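Side-chain contacts in exotoxin type A precursor (allele 1) (Streptococcus pyogenes phage T12, PDB 1FNU), which acts as a phage-encoded superantigen toxin that, as in related toxins, probably bridges MHC class II molecules and T-cell receptors: residues 119-124 with 129-134; 143-148 with 172-177. All coordinates share one frame; numbering follows the deposited sequence.

In the fold
The beta-grasp domain, in which a mixed sheet curls round a helix, provides both contacts. Interaction 1 comes first along the chain and is complete before interaction 2 begins. It ties the outermost strand 126-135 to strand 110-123, whereas interaction 2 seats the start of helix 142-157 on strand 169-176, beyond the intervening strand 212-219. Their centres are about 12 Å apart, and they meet directly: I133 CD1 packs on L145 CD2 at 3.5 Å, and K148 NZ probably donates a hydrogen bond to E134 O over 2.7 Å. One helix thus gathers strands from two parts of the sheet, a compact illustration of how this fold builds its core.

Interaction 1: residues 119-124 with 129-134; sequences VKVSID and LSFDIE
V119 and V121 pair with F131 and L129 in the antiparallel beta hairpin at one border of the beta-grasp sheet. Two good backbone bonds carry the pairing, V119 N to F131 O (2.6 Å) and V121 N to L129 O (2.8 Å); the return bonds from F131 N and L129 N are weak. On the face shared by these four residues, V119 lies over the F131 ring: its CB is 3.9 Å from the ring centroid and 14° off the normal, a CH-pi contact, while CG1 meets CZ at 3.6 Å. A chi1 of 58° sets CG of F131 between its backbone N and carbonyl carbon and brings the ring across to the valine strand. V121 CG2 comes to the rim of the same ring, near its plane, 3.5 Å from CE1. L129 lies alongside V121 and points the same way; the 3.3 Å between its CD1 and V121 CG2 is unusually short and doubtful, since the leucine torsions are irregular. I133 extends the apolar surface, its CG2 3.9 Å from V119 CG2. Helix 142-157 covers this face, V149 touching V119 and F131 while Y152 stacks on the F131 ring; on the other flank of strand 110-123, strand 212-219 continues the sheet.

Interaction 2: residues 143-148 with 172-177; sequences QELDYK and IKFIPK
D146 OD2 is gripped by two groups, a salt bridge from R150 NH2 one helical turn on and a hydrogen bond with Y201 OH. OD1 of the same carboxylate, itself hydrogen-bonded to a residue just beyond the segment, also lies against I172, touching two branches of that isoleucine, CG2 at 3.6 Å and CD1 at 3.7 Å. With CG anti to the backbone N (chi1 -174°), the aspartate carries its carboxylate to these two branches. The buried charged group has an apolar neighbour as well as polar partners, and the arginine would be expected to stabilise its negative form.

F174 fills the next position on the same face of strand 169-176 and presents a ring edge to the helix. Its CE1 meets L145 CB at 3.9 Å, and its CZ lies 4.0 Å from D146 N, with both helix atoms near the plane of the ring. L145 CD1 also approaches CE1, at 4.1 Å, so the leucine engages the phenylalanine through its stem and one branch. The leucine contact is apolar; the segments are joined by van der Waals packing, without hydrogen bonds between them.

The same helical turn is braced by K148 NZ, which forms a salt bridge of 3.1 Å with E144 OE2, meeting it on the anti side and 26° out of the carboxylate plane. Helix 142-157 lies across strand 169-176, with I214 of strand 212-219 against both I172 and F174 on one flank, and F184 and F182 of strand 182-185 on the other.

Interaction 1: residues 119-124 with 129-134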
ATOM      1  N   VAL A 119      -7.394 -39.017  -9.521  1.00 36.12           N
ATOM      2  CA  VAL A 119      -6.449 -38.483  -8.541  1.00 35.78           C
ATOM      3  C   VAL A 119      -6.200 -39.470  -7.427  1.00 35.65           C
ATOM      4  O   VAL A 119      -7.116 -39.829  -6.717  1.00 35.59           O
ATOM      5  CB  VAL A 119      -6.972 -37.112  -7.953  1.00 35.73           C
ATOM      6  CG1 VAL A 119      -6.037 -36.602  -6.886  1.00 35.49           C
ATOM      7  CG2 VAL A 119      -7.122 -36.075  -9.077  1.00 35.55           C
ATOM      8  N   LYS A 120      -4.948 -39.888  -7.289  1.00 35.61           N
ATOM      9  CA  LYS A 120      -4.533 -40.846  -6.286  1.00 35.63           C
ATOM     10  C   LYS A 120      -4.147 -40.228  -4.974  1.00 35.67           C
ATOM     11  O   LYS A 120      -3.111 -39.590  -4.888  1.00 35.69           O
ATOM     12  CB  LYS A 120      -3.357 -41.672  -6.785  1.00 35.62           C
ATOM     13  CG  LYS A 120      -3.756 -42.873  -7.702  1.00 35.72           C
ATOM     14  CD  LYS A 120      -2.484 -43.631  -8.141  1.00 35.73           C
ATOM     15  CE  LYS A 120      -2.611 -44.285  -9.535  1.00 35.86           C
ATOM     16  NZ  LYS A 120      -1.225 -44.354 -10.213  1.00 35.96           N
ATOM     17  N   VAL A 121      -4.957 -40.453  -3.943  1.00 35.67           N
ATOM     18  CA  VAL A 121      -4.631 -39.914  -2.644  1.00 35.60           C
ATOM     19  C   VAL A 121      -4.146 -40.958  -1.641  1.00 35.79           C
ATOM     20  O   VAL A 121      -4.792 -41.994  -1.451  1.00 35.76           O
ATOM     21  CB  VAL A 121      -5.850 -39.191  -2.006  1.00 35.52           C
ATOM     22  CG1 VAL A 121      -5.431 -38.571  -0.666  1.00 35.33           C
ATOM     23  CG2 VAL A 121      -6.401 -38.094  -2.940  1.00 35.30           C
ATOM     24  N   SER A 122      -2.994 -40.676  -1.013  1.00 35.88           N
ATOM     25  CA  SER A 122      -2.423 -41.506   0.054  1.00 36.00           C
ATOM     26  C   SER A 122      -2.534 -40.672   1.310  1.00 36.06           C
ATOM     27  O   SER A 122      -2.420 -39.456   1.245  1.00 36.02           O
ATOM     28  CB  SER A 122      -0.936 -41.779  -0.122  1.00 36.01           C
ATOM     29  OG  SER A 122      -0.708 -42.520  -1.289  1.00 36.26           O
ATOM     30  N   ILE A 123      -2.756 -41.313   2.453  1.00 36.20           N
ATOM     31  CA  ILE A 123      -2.830 -40.599   3.743  1.00 36.30           C
ATOM     32  C   ILE A 123      -2.041 -41.465   4.689  1.00 36.42           C
ATOM     33  O   ILE A 123      -2.383 -42.611   4.897  1.00 36.43           O
ATOM     34  CB  ILE A 123      -4.213 -40.551   4.338  1.00 36.31           C
ATOM     35  CG1 ILE A 123      -5.205 -40.007   3.338  1.00 36.33           C
ATOM     36  CG2 ILE A 123      -4.173 -39.725   5.618  1.00 36.30           C
ATOM     37  CD1 ILE A 123      -6.528 -39.969   3.892  1.00 36.38           C
ATOM     38  N   ASP A 124      -1.022 -40.891   5.293  1.00 36.55           N
ATOM     39  CA  ASP A 124      -0.160 -41.616   6.175  1.00 36.66           C
ATOM     40  C   ASP A 124       0.328 -42.923   5.504  1.00 37.01           C
ATOM     41  O   ASP A 124       0.377 -43.977   6.146  1.00 37.10           O
ATOM     42  CB  ASP A 124      -0.876 -41.907   7.494  1.00 36.29           C
ATOM     43  CG  ASP A 124      -1.248 -40.622   8.263  1.00 36.09           C
ATOM     44  OD1 ASP A 124      -0.410 -39.701   8.348  1.00 35.67           O
ATOM     45  OD2 ASP A 124      -2.393 -40.565   8.769  1.00 35.86           O
ATOM     46  N   LEU A 129      -7.943 -43.237  -1.118  1.00 37.73           N
ATOM     47  CA  LEU A 129      -8.985 -42.729  -2.019  1.00 37.36           C
ATOM     48  C   LEU A 129      -8.548 -42.188  -3.350  1.00 36.95           C
ATOM     49  O   LEU A 129      -7.426 -41.691  -3.533  1.00 36.97           O
ATOM     50  CB  LEU A 129      -9.894 -41.639  -1.389  1.00 37.53           C
ATOM     51  CG  LEU A 129      -9.773 -40.091  -1.497  1.00 37.68           C
ATOM     52  CD1 LEU A 129      -9.300 -39.655  -2.889  1.00 37.66           C
ATOM     53  CD2 LEU A 129     -11.153 -39.404  -1.228  1.00 37.62           C
ATOM     54  N   SER A 130      -9.491 -42.316  -4.266  1.00 36.44           N
ATOM     55  CA  SER A 130      -9.360 -41.829  -5.606  1.00 35.95           C
ATOM     56  C   SER A 130     -10.631 -41.116  -5.908  1.00 35.59           C
ATOM     57  O   SER A 130     -11.698 -41.541  -5.471  1.00 35.49           O
ATOM     58  CB  SER A 130      -9.197 -42.954  -6.627  1.00 35.92           C
ATOM     59  OG  SER A 130      -7.904 -43.486  -6.554  1.00 35.88           O
ATOM     60  N   PHE A 131     -10.489 -40.001  -6.615  1.00 35.22           N
ATOM     61  CA  PHE A 131     -11.604 -39.225  -7.111  1.00 34.85           C
ATOM     62  C   PHE A 131     -11.108 -38.695  -8.463  1.00 34.72           C
ATOM     63  O   PHE A 131      -9.923 -38.797  -8.809  1.00 34.55           O
ATOM     64  CB  PHE A 131     -12.017 -38.080  -6.184  1.00 34.67           C
ATOM     65  CG  PHE A 131     -10.938 -37.079  -5.890  1.00 34.50           C
ATOM     66  CD1 PHE A 131      -9.966 -37.332  -4.921  1.00 34.34           C
ATOM     67  CD2 PHE A 131     -10.912 -35.863  -6.568  1.00 34.46           C
ATOM     68  CE1 PHE A 131      -8.978 -36.401  -4.615  1.00 34.22           C
ATOM     69  CE2 PHE A 131      -9.906 -34.902  -6.267  1.00 34.32           C
ATOM     70  CZ  PHE A 131      -8.953 -35.169  -5.302  1.00 34.26           C
ATOM     71  N   ASP A 132     -12.054 -38.179  -9.223  1.00 34.63           N
ATOM     72  CA  ASP A 132     -11.825 -37.627 -10.533  1.00 34.62           C
ATOM     73  C   ASP A 132     -11.934 -36.086 -10.533  1.00 34.43           C
ATOM     74  O   ASP A 132     -12.763 -35.523  -9.837  1.00 34.37           O
ATOM     75  CB  ASP A 132     -12.914 -38.105 -11.531  1.00 34.87           C
ATOM     76  CG  ASP A 132     -12.938 -39.612 -11.741  1.00 35.18           C
ATOM     77  OD1 ASP A 132     -11.924 -40.166 -12.251  1.00 35.33           O
ATOM     78  OD2 ASP A 132     -13.992 -40.228 -11.409  1.00 35.48           O
ATOM     79  N   ILE A 133     -11.073 -35.436 -11.316  1.00 34.27           N
ATOM     80  CA  ILE A 133     -11.209 -33.995 -11.554  1.00 34.15           C
ATOM     81  C   ILE A 133     -11.362 -34.046 -13.093  1.00 34.08           C
ATOM     82  O   ILE A 133     -11.216 -35.119 -13.707  1.00 34.00           O
ATOM     83  CB  ILE A 133      -9.986 -33.135 -11.105  1.00 34.00           C
ATOM     84  CG1 ILE A 133      -8.712 -33.578 -11.798  1.00 34.06           C
ATOM     85  CG2 ILE A 133      -9.786 -33.271  -9.623  1.00 34.04           C
ATOM     86  CD1 ILE A 133      -7.581 -32.586 -11.644  1.00 34.07           C
ATOM     87  N   GLU A 134     -11.675 -32.908 -13.699  1.00 34.04           N
ATOM     88  CA  GLU A 134     -11.925 -32.815 -15.140  1.00 33.95           C
ATOM     89  C   GLU A 134     -11.470 -31.491 -15.654  1.00 33.66           C
ATOM     90  O   GLU A 134     -11.618 -30.511 -14.954  1.00 33.59           O
ATOM     91  CB  GLU A 134     -13.403 -32.756 -15.454  1.00 34.22           C
ATOM     92  CG  GLU A 134     -14.255 -33.911 -15.271  1.00 34.60           C
ATOM     93  CD  GLU A 134     -15.630 -33.546 -15.839  1.00 34.91           C
ATOM     94  OE1 GLU A 134     -16.328 -32.694 -15.245  1.00 35.01           O
ATOM     95  OE2 GLU A 134     -15.990 -34.063 -16.928  1.00 35.19           O
TER

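Interaction 2: residues 143-148 with 172-177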
ATOM      1  N   GLN A 143      -1.842 -25.339 -12.145  1.00 21.90           N
ATOM      2  CA  GLN A 143      -2.688 -24.550 -11.297  1.00 21.36           C
ATOM      3  C   GLN A 143      -4.167 -24.974 -11.388  1.00 21.02           C
ATOM      4  O   GLN A 143      -4.879 -25.228 -10.368  1.00 20.95           O
ATOM      5  CB  GLN A 143      -2.535 -23.029 -11.643  1.00 21.12           C
ATOM      6  CG  GLN A 143      -3.326 -22.111 -10.683  1.00 20.69           C
ATOM      7  CD  GLN A 143      -3.218 -20.648 -10.945  1.00 20.43           C
ATOM      8  OE1 GLN A 143      -2.589 -20.211 -11.901  1.00 20.42           O
ATOM      9  NE2 GLN A 143      -3.865 -19.858 -10.105  1.00 20.43           N
ATOM     10  N   GLU A 144      -4.679 -25.031 -12.595  1.00 20.55           N
ATOM     11  CA  GLU A 144      -6.074 -25.376 -12.698  1.00 20.41           C
ATOM     12  C   GLU A 144      -6.419 -26.750 -12.046  1.00 20.06           C
ATOM     13  O   GLU A 144      -7.438 -26.934 -11.340  1.00 19.77           O
ATOM     14  CB  GLU A 144      -6.505 -25.341 -14.176  1.00 20.70           C
ATOM     15  CG  GLU A 144      -7.766 -26.088 -14.460  1.00 21.27           C
ATOM     16  CD  GLU A 144      -8.234 -25.961 -15.936  1.00 21.67           C
ATOM     17  OE1 GLU A 144      -7.697 -25.102 -16.674  1.00 21.83           O
ATOM     18  OE2 GLU A 144      -9.167 -26.707 -16.347  1.00 21.79           O
ATOM     19  N   LEU A 145      -5.530 -27.693 -12.236  1.00 19.74           N
ATOM     20  CA  LEU A 145      -5.803 -29.049 -11.722  1.00 19.64           C
ATOM     21  C   LEU A 145      -5.699 -29.121 -10.205  1.00 19.58           C
ATOM     22  O   LEU A 145      -6.511 -29.803  -9.570  1.00 19.90           O
ATOM     23  CB  LEU A 145      -4.849 -29.996 -12.378  1.00 19.30           C
ATOM     24  CG  LEU A 145      -5.076 -30.038 -13.900  1.00 19.22           C
ATOM     25  CD1 LEU A 145      -4.021 -30.925 -14.421  1.00 19.18           C
ATOM     26  CD2 LEU A 145      -6.342 -30.599 -14.308  1.00 19.30           C
ATOM     27  N   ASP A 146      -4.734 -28.393  -9.657  1.00 19.63           N
ATOM     28  CA  ASP A 146      -4.494 -28.272  -8.177  1.00 19.56           C
ATOM     29  C   ASP A 146      -5.733 -27.575  -7.594  1.00 19.42           C
ATOM     30  O   ASP A 146      -6.325 -28.041  -6.626  1.00 19.48           O
ATOM     31  CB  ASP A 146      -3.223 -27.476  -7.990  1.00 19.73           C
ATOM     32  CG  ASP A 146      -2.770 -27.384  -6.558  1.00 19.73           C
ATOM     33  OD1 ASP A 146      -3.046 -28.321  -5.765  1.00 20.12           O
ATOM     34  OD2 ASP A 146      -2.084 -26.384  -6.228  1.00 19.88           O
ATOM     35  N   TYR A 147      -6.201 -26.504  -8.230  1.00 19.15           N
ATOM     36  CA  TYR A 147      -7.378 -25.862  -7.687  1.00 18.91           C
ATOM     37  C   TYR A 147      -8.456 -26.898  -7.561  1.00 19.00           C
ATOM     38  O   TYR A 147      -8.989 -27.084  -6.504  1.00 18.96           O
ATOM     39  CB  TYR A 147      -7.909 -24.736  -8.546  1.00 18.27           C
ATOM     40  CG  TYR A 147      -9.226 -24.303  -7.979  1.00 17.92           C
ATOM     41  CD1 TYR A 147      -9.296 -23.528  -6.803  1.00 17.68           C
ATOM     42  CD2 TYR A 147     -10.417 -24.726  -8.555  1.00 17.67           C
ATOM     43  CE1 TYR A 147     -10.545 -23.210  -6.204  1.00 17.66           C
ATOM     44  CE2 TYR A 147     -11.692 -24.396  -7.960  1.00 17.80           C
ATOM     45  CZ  TYR A 147     -11.751 -23.651  -6.789  1.00 17.65           C
ATOM     46  OH  TYR A 147     -13.073 -23.392  -6.249  1.00 17.97           O
ATOM     47  N   LYS A 148      -8.831 -27.551  -8.668  1.00 19.13           N
ATOM     48  CA  LYS A 148      -9.849 -28.602  -8.555  1.00 19.61           C
ATOM     49  C   LYS A 148      -9.514 -29.728  -7.540  1.00 19.72           C
ATOM     50  O   LYS A 148     -10.375 -30.198  -6.820  1.00 19.87           O
ATOM     51  CB  LYS A 148     -10.107 -29.182  -9.943  1.00 19.56           C
ATOM     52  CG  LYS A 148     -10.791 -28.111 -10.792  1.00 19.93           C
ATOM     53  CD  LYS A 148     -10.725 -28.434 -12.315  1.00 20.11           C
ATOM     54  CE  LYS A 148     -11.816 -27.746 -13.152  1.00 20.28           C
ATOM     55  NZ  LYS A 148     -11.568 -27.817 -14.656  1.00 20.59           N
ATOM     56  N   ILE A 172       1.049 -32.136  -3.523  1.00 26.91           N
ATOM     57  CA  ILE A 172       0.426 -32.713  -4.710  1.00 27.10           C
ATOM     58  C   ILE A 172       1.590 -32.819  -5.686  1.00 27.40           C
ATOM     59  O   ILE A 172       2.427 -31.897  -5.777  1.00 27.31           O
ATOM     60  CB  ILE A 172      -0.671 -31.811  -5.235  1.00 26.80           C
ATOM     61  CG1 ILE A 172      -1.305 -32.453  -6.473  1.00 26.77           C
ATOM     62  CG2 ILE A 172      -0.096 -30.422  -5.525  1.00 26.70           C
ATOM     63  CD1 ILE A 172      -2.516 -31.735  -6.953  1.00 26.64           C
ATOM     64  N   LYS A 173       1.653 -33.947  -6.374  1.00 27.68           N
ATOM     65  CA  LYS A 173       2.751 -34.230  -7.288  1.00 28.09           C
ATOM     66  C   LYS A 173       2.202 -34.454  -8.666  1.00 28.25           C
ATOM     67  O   LYS A 173       1.243 -35.177  -8.852  1.00 28.10           O
ATOM     68  CB  LYS A 173       3.518 -35.481  -6.836  1.00 28.32           C
ATOM     69  CG  LYS A 173       4.559 -36.019  -7.841  1.00 28.49           C
ATOM     70  CD  LYS A 173       5.272 -37.300  -7.334  1.00 28.80           C
ATOM     71  CE  LYS A 173       6.383 -37.792  -8.315  1.00 28.84           C
ATOM     72  NZ  LYS A 173       7.392 -38.808  -7.709  1.00 29.12           N
ATOM     73  N   PHE A 174       2.807 -33.765  -9.614  1.00 28.53           N
ATOM     74  CA  PHE A 174       2.407 -33.844 -10.997  1.00 28.93           C
ATOM     75  C   PHE A 174       3.479 -34.669 -11.741  1.00 29.39           C
ATOM     76  O   PHE A 174       4.698 -34.447 -11.600  1.00 29.23           O
ATOM     77  CB  PHE A 174       2.251 -32.434 -11.550  1.00 28.69           C
ATOM     78  CG  PHE A 174       0.987 -31.744 -11.121  1.00 28.41           C
ATOM     79  CD1 PHE A 174      -0.211 -32.099 -11.678  1.00 28.29           C
ATOM     80  CD2 PHE A 174       1.013 -30.723 -10.144  1.00 28.35           C
ATOM     81  CE1 PHE A 174      -1.384 -31.468 -11.299  1.00 28.17           C
ATOM     82  CE2 PHE A 174      -0.129 -30.087  -9.761  1.00 28.15           C
ATOM     83  CZ  PHE A 174      -1.343 -30.459 -10.339  1.00 28.36           C
ATOM     84  N   ILE A 175       3.006 -35.654 -12.506  1.00 30.07           N
ATOM     85  CA  ILE A 175       3.901 -36.528 -13.257  1.00 30.71           C
ATOM     86  C   ILE A 175       3.536 -36.463 -14.752  1.00 31.21           C
ATOM     87  O   ILE A 175       2.598 -37.133 -15.190  1.00 31.24           O
ATOM     88  CB  ILE A 175       3.785 -37.957 -12.748  1.00 30.76           C
ATOM     89  CG1 ILE A 175       3.768 -37.958 -11.208  1.00 30.80           C
ATOM     90  CG2 ILE A 175       5.047 -38.771 -13.216  1.00 30.86           C
ATOM     91  CD1 ILE A 175       3.214 -39.194 -10.703  1.00 30.94           C
ATOM     92  N   PRO A 176       4.260 -35.629 -15.534  1.00 31.76           N
ATOM     93  CA  PRO A 176       4.061 -35.416 -16.978  1.00 32.33           C
ATOM     94  C   PRO A 176       4.749 -36.557 -17.742  1.00 32.88           C
ATOM     95  O   PRO A 176       5.924 -36.797 -17.514  1.00 33.07           O
ATOM     96  CB  PRO A 176       4.777 -34.079 -17.234  1.00 32.22           C
ATOM     97  CG  PRO A 176       5.177 -33.584 -15.846  1.00 32.04           C
ATOM     98  CD  PRO A 176       5.427 -34.863 -15.100  1.00 31.82           C
ATOM     99  N   LYS A 177       4.049 -37.232 -18.648  1.00 33.48           N
ATOM    100  CA  LYS A 177       4.614 -38.371 -19.439  1.00 33.97           C
ATOM    101  C   LYS A 177       6.103 -38.367 -19.560  1.00 34.32           C
ATOM    102  O   LYS A 177       6.797 -39.299 -19.172  1.00 34.50           O
ATOM    103  CB  LYS A 177       4.065 -38.327 -20.853  1.00 33.99           C
ATOM    104  CG  LYS A 177       5.118 -38.101 -21.965  1.00 34.10           C
ATOM    105  CD  LYS A 177       4.476 -37.811 -23.302  1.00 34.24           C
ATOM    106  CE  LYS A 177       3.646 -38.931 -23.729  1.00 34.35           C
ATOM    107  NZ  LYS A 177       2.696 -39.270 -22.643  1.00 34.52           N
TER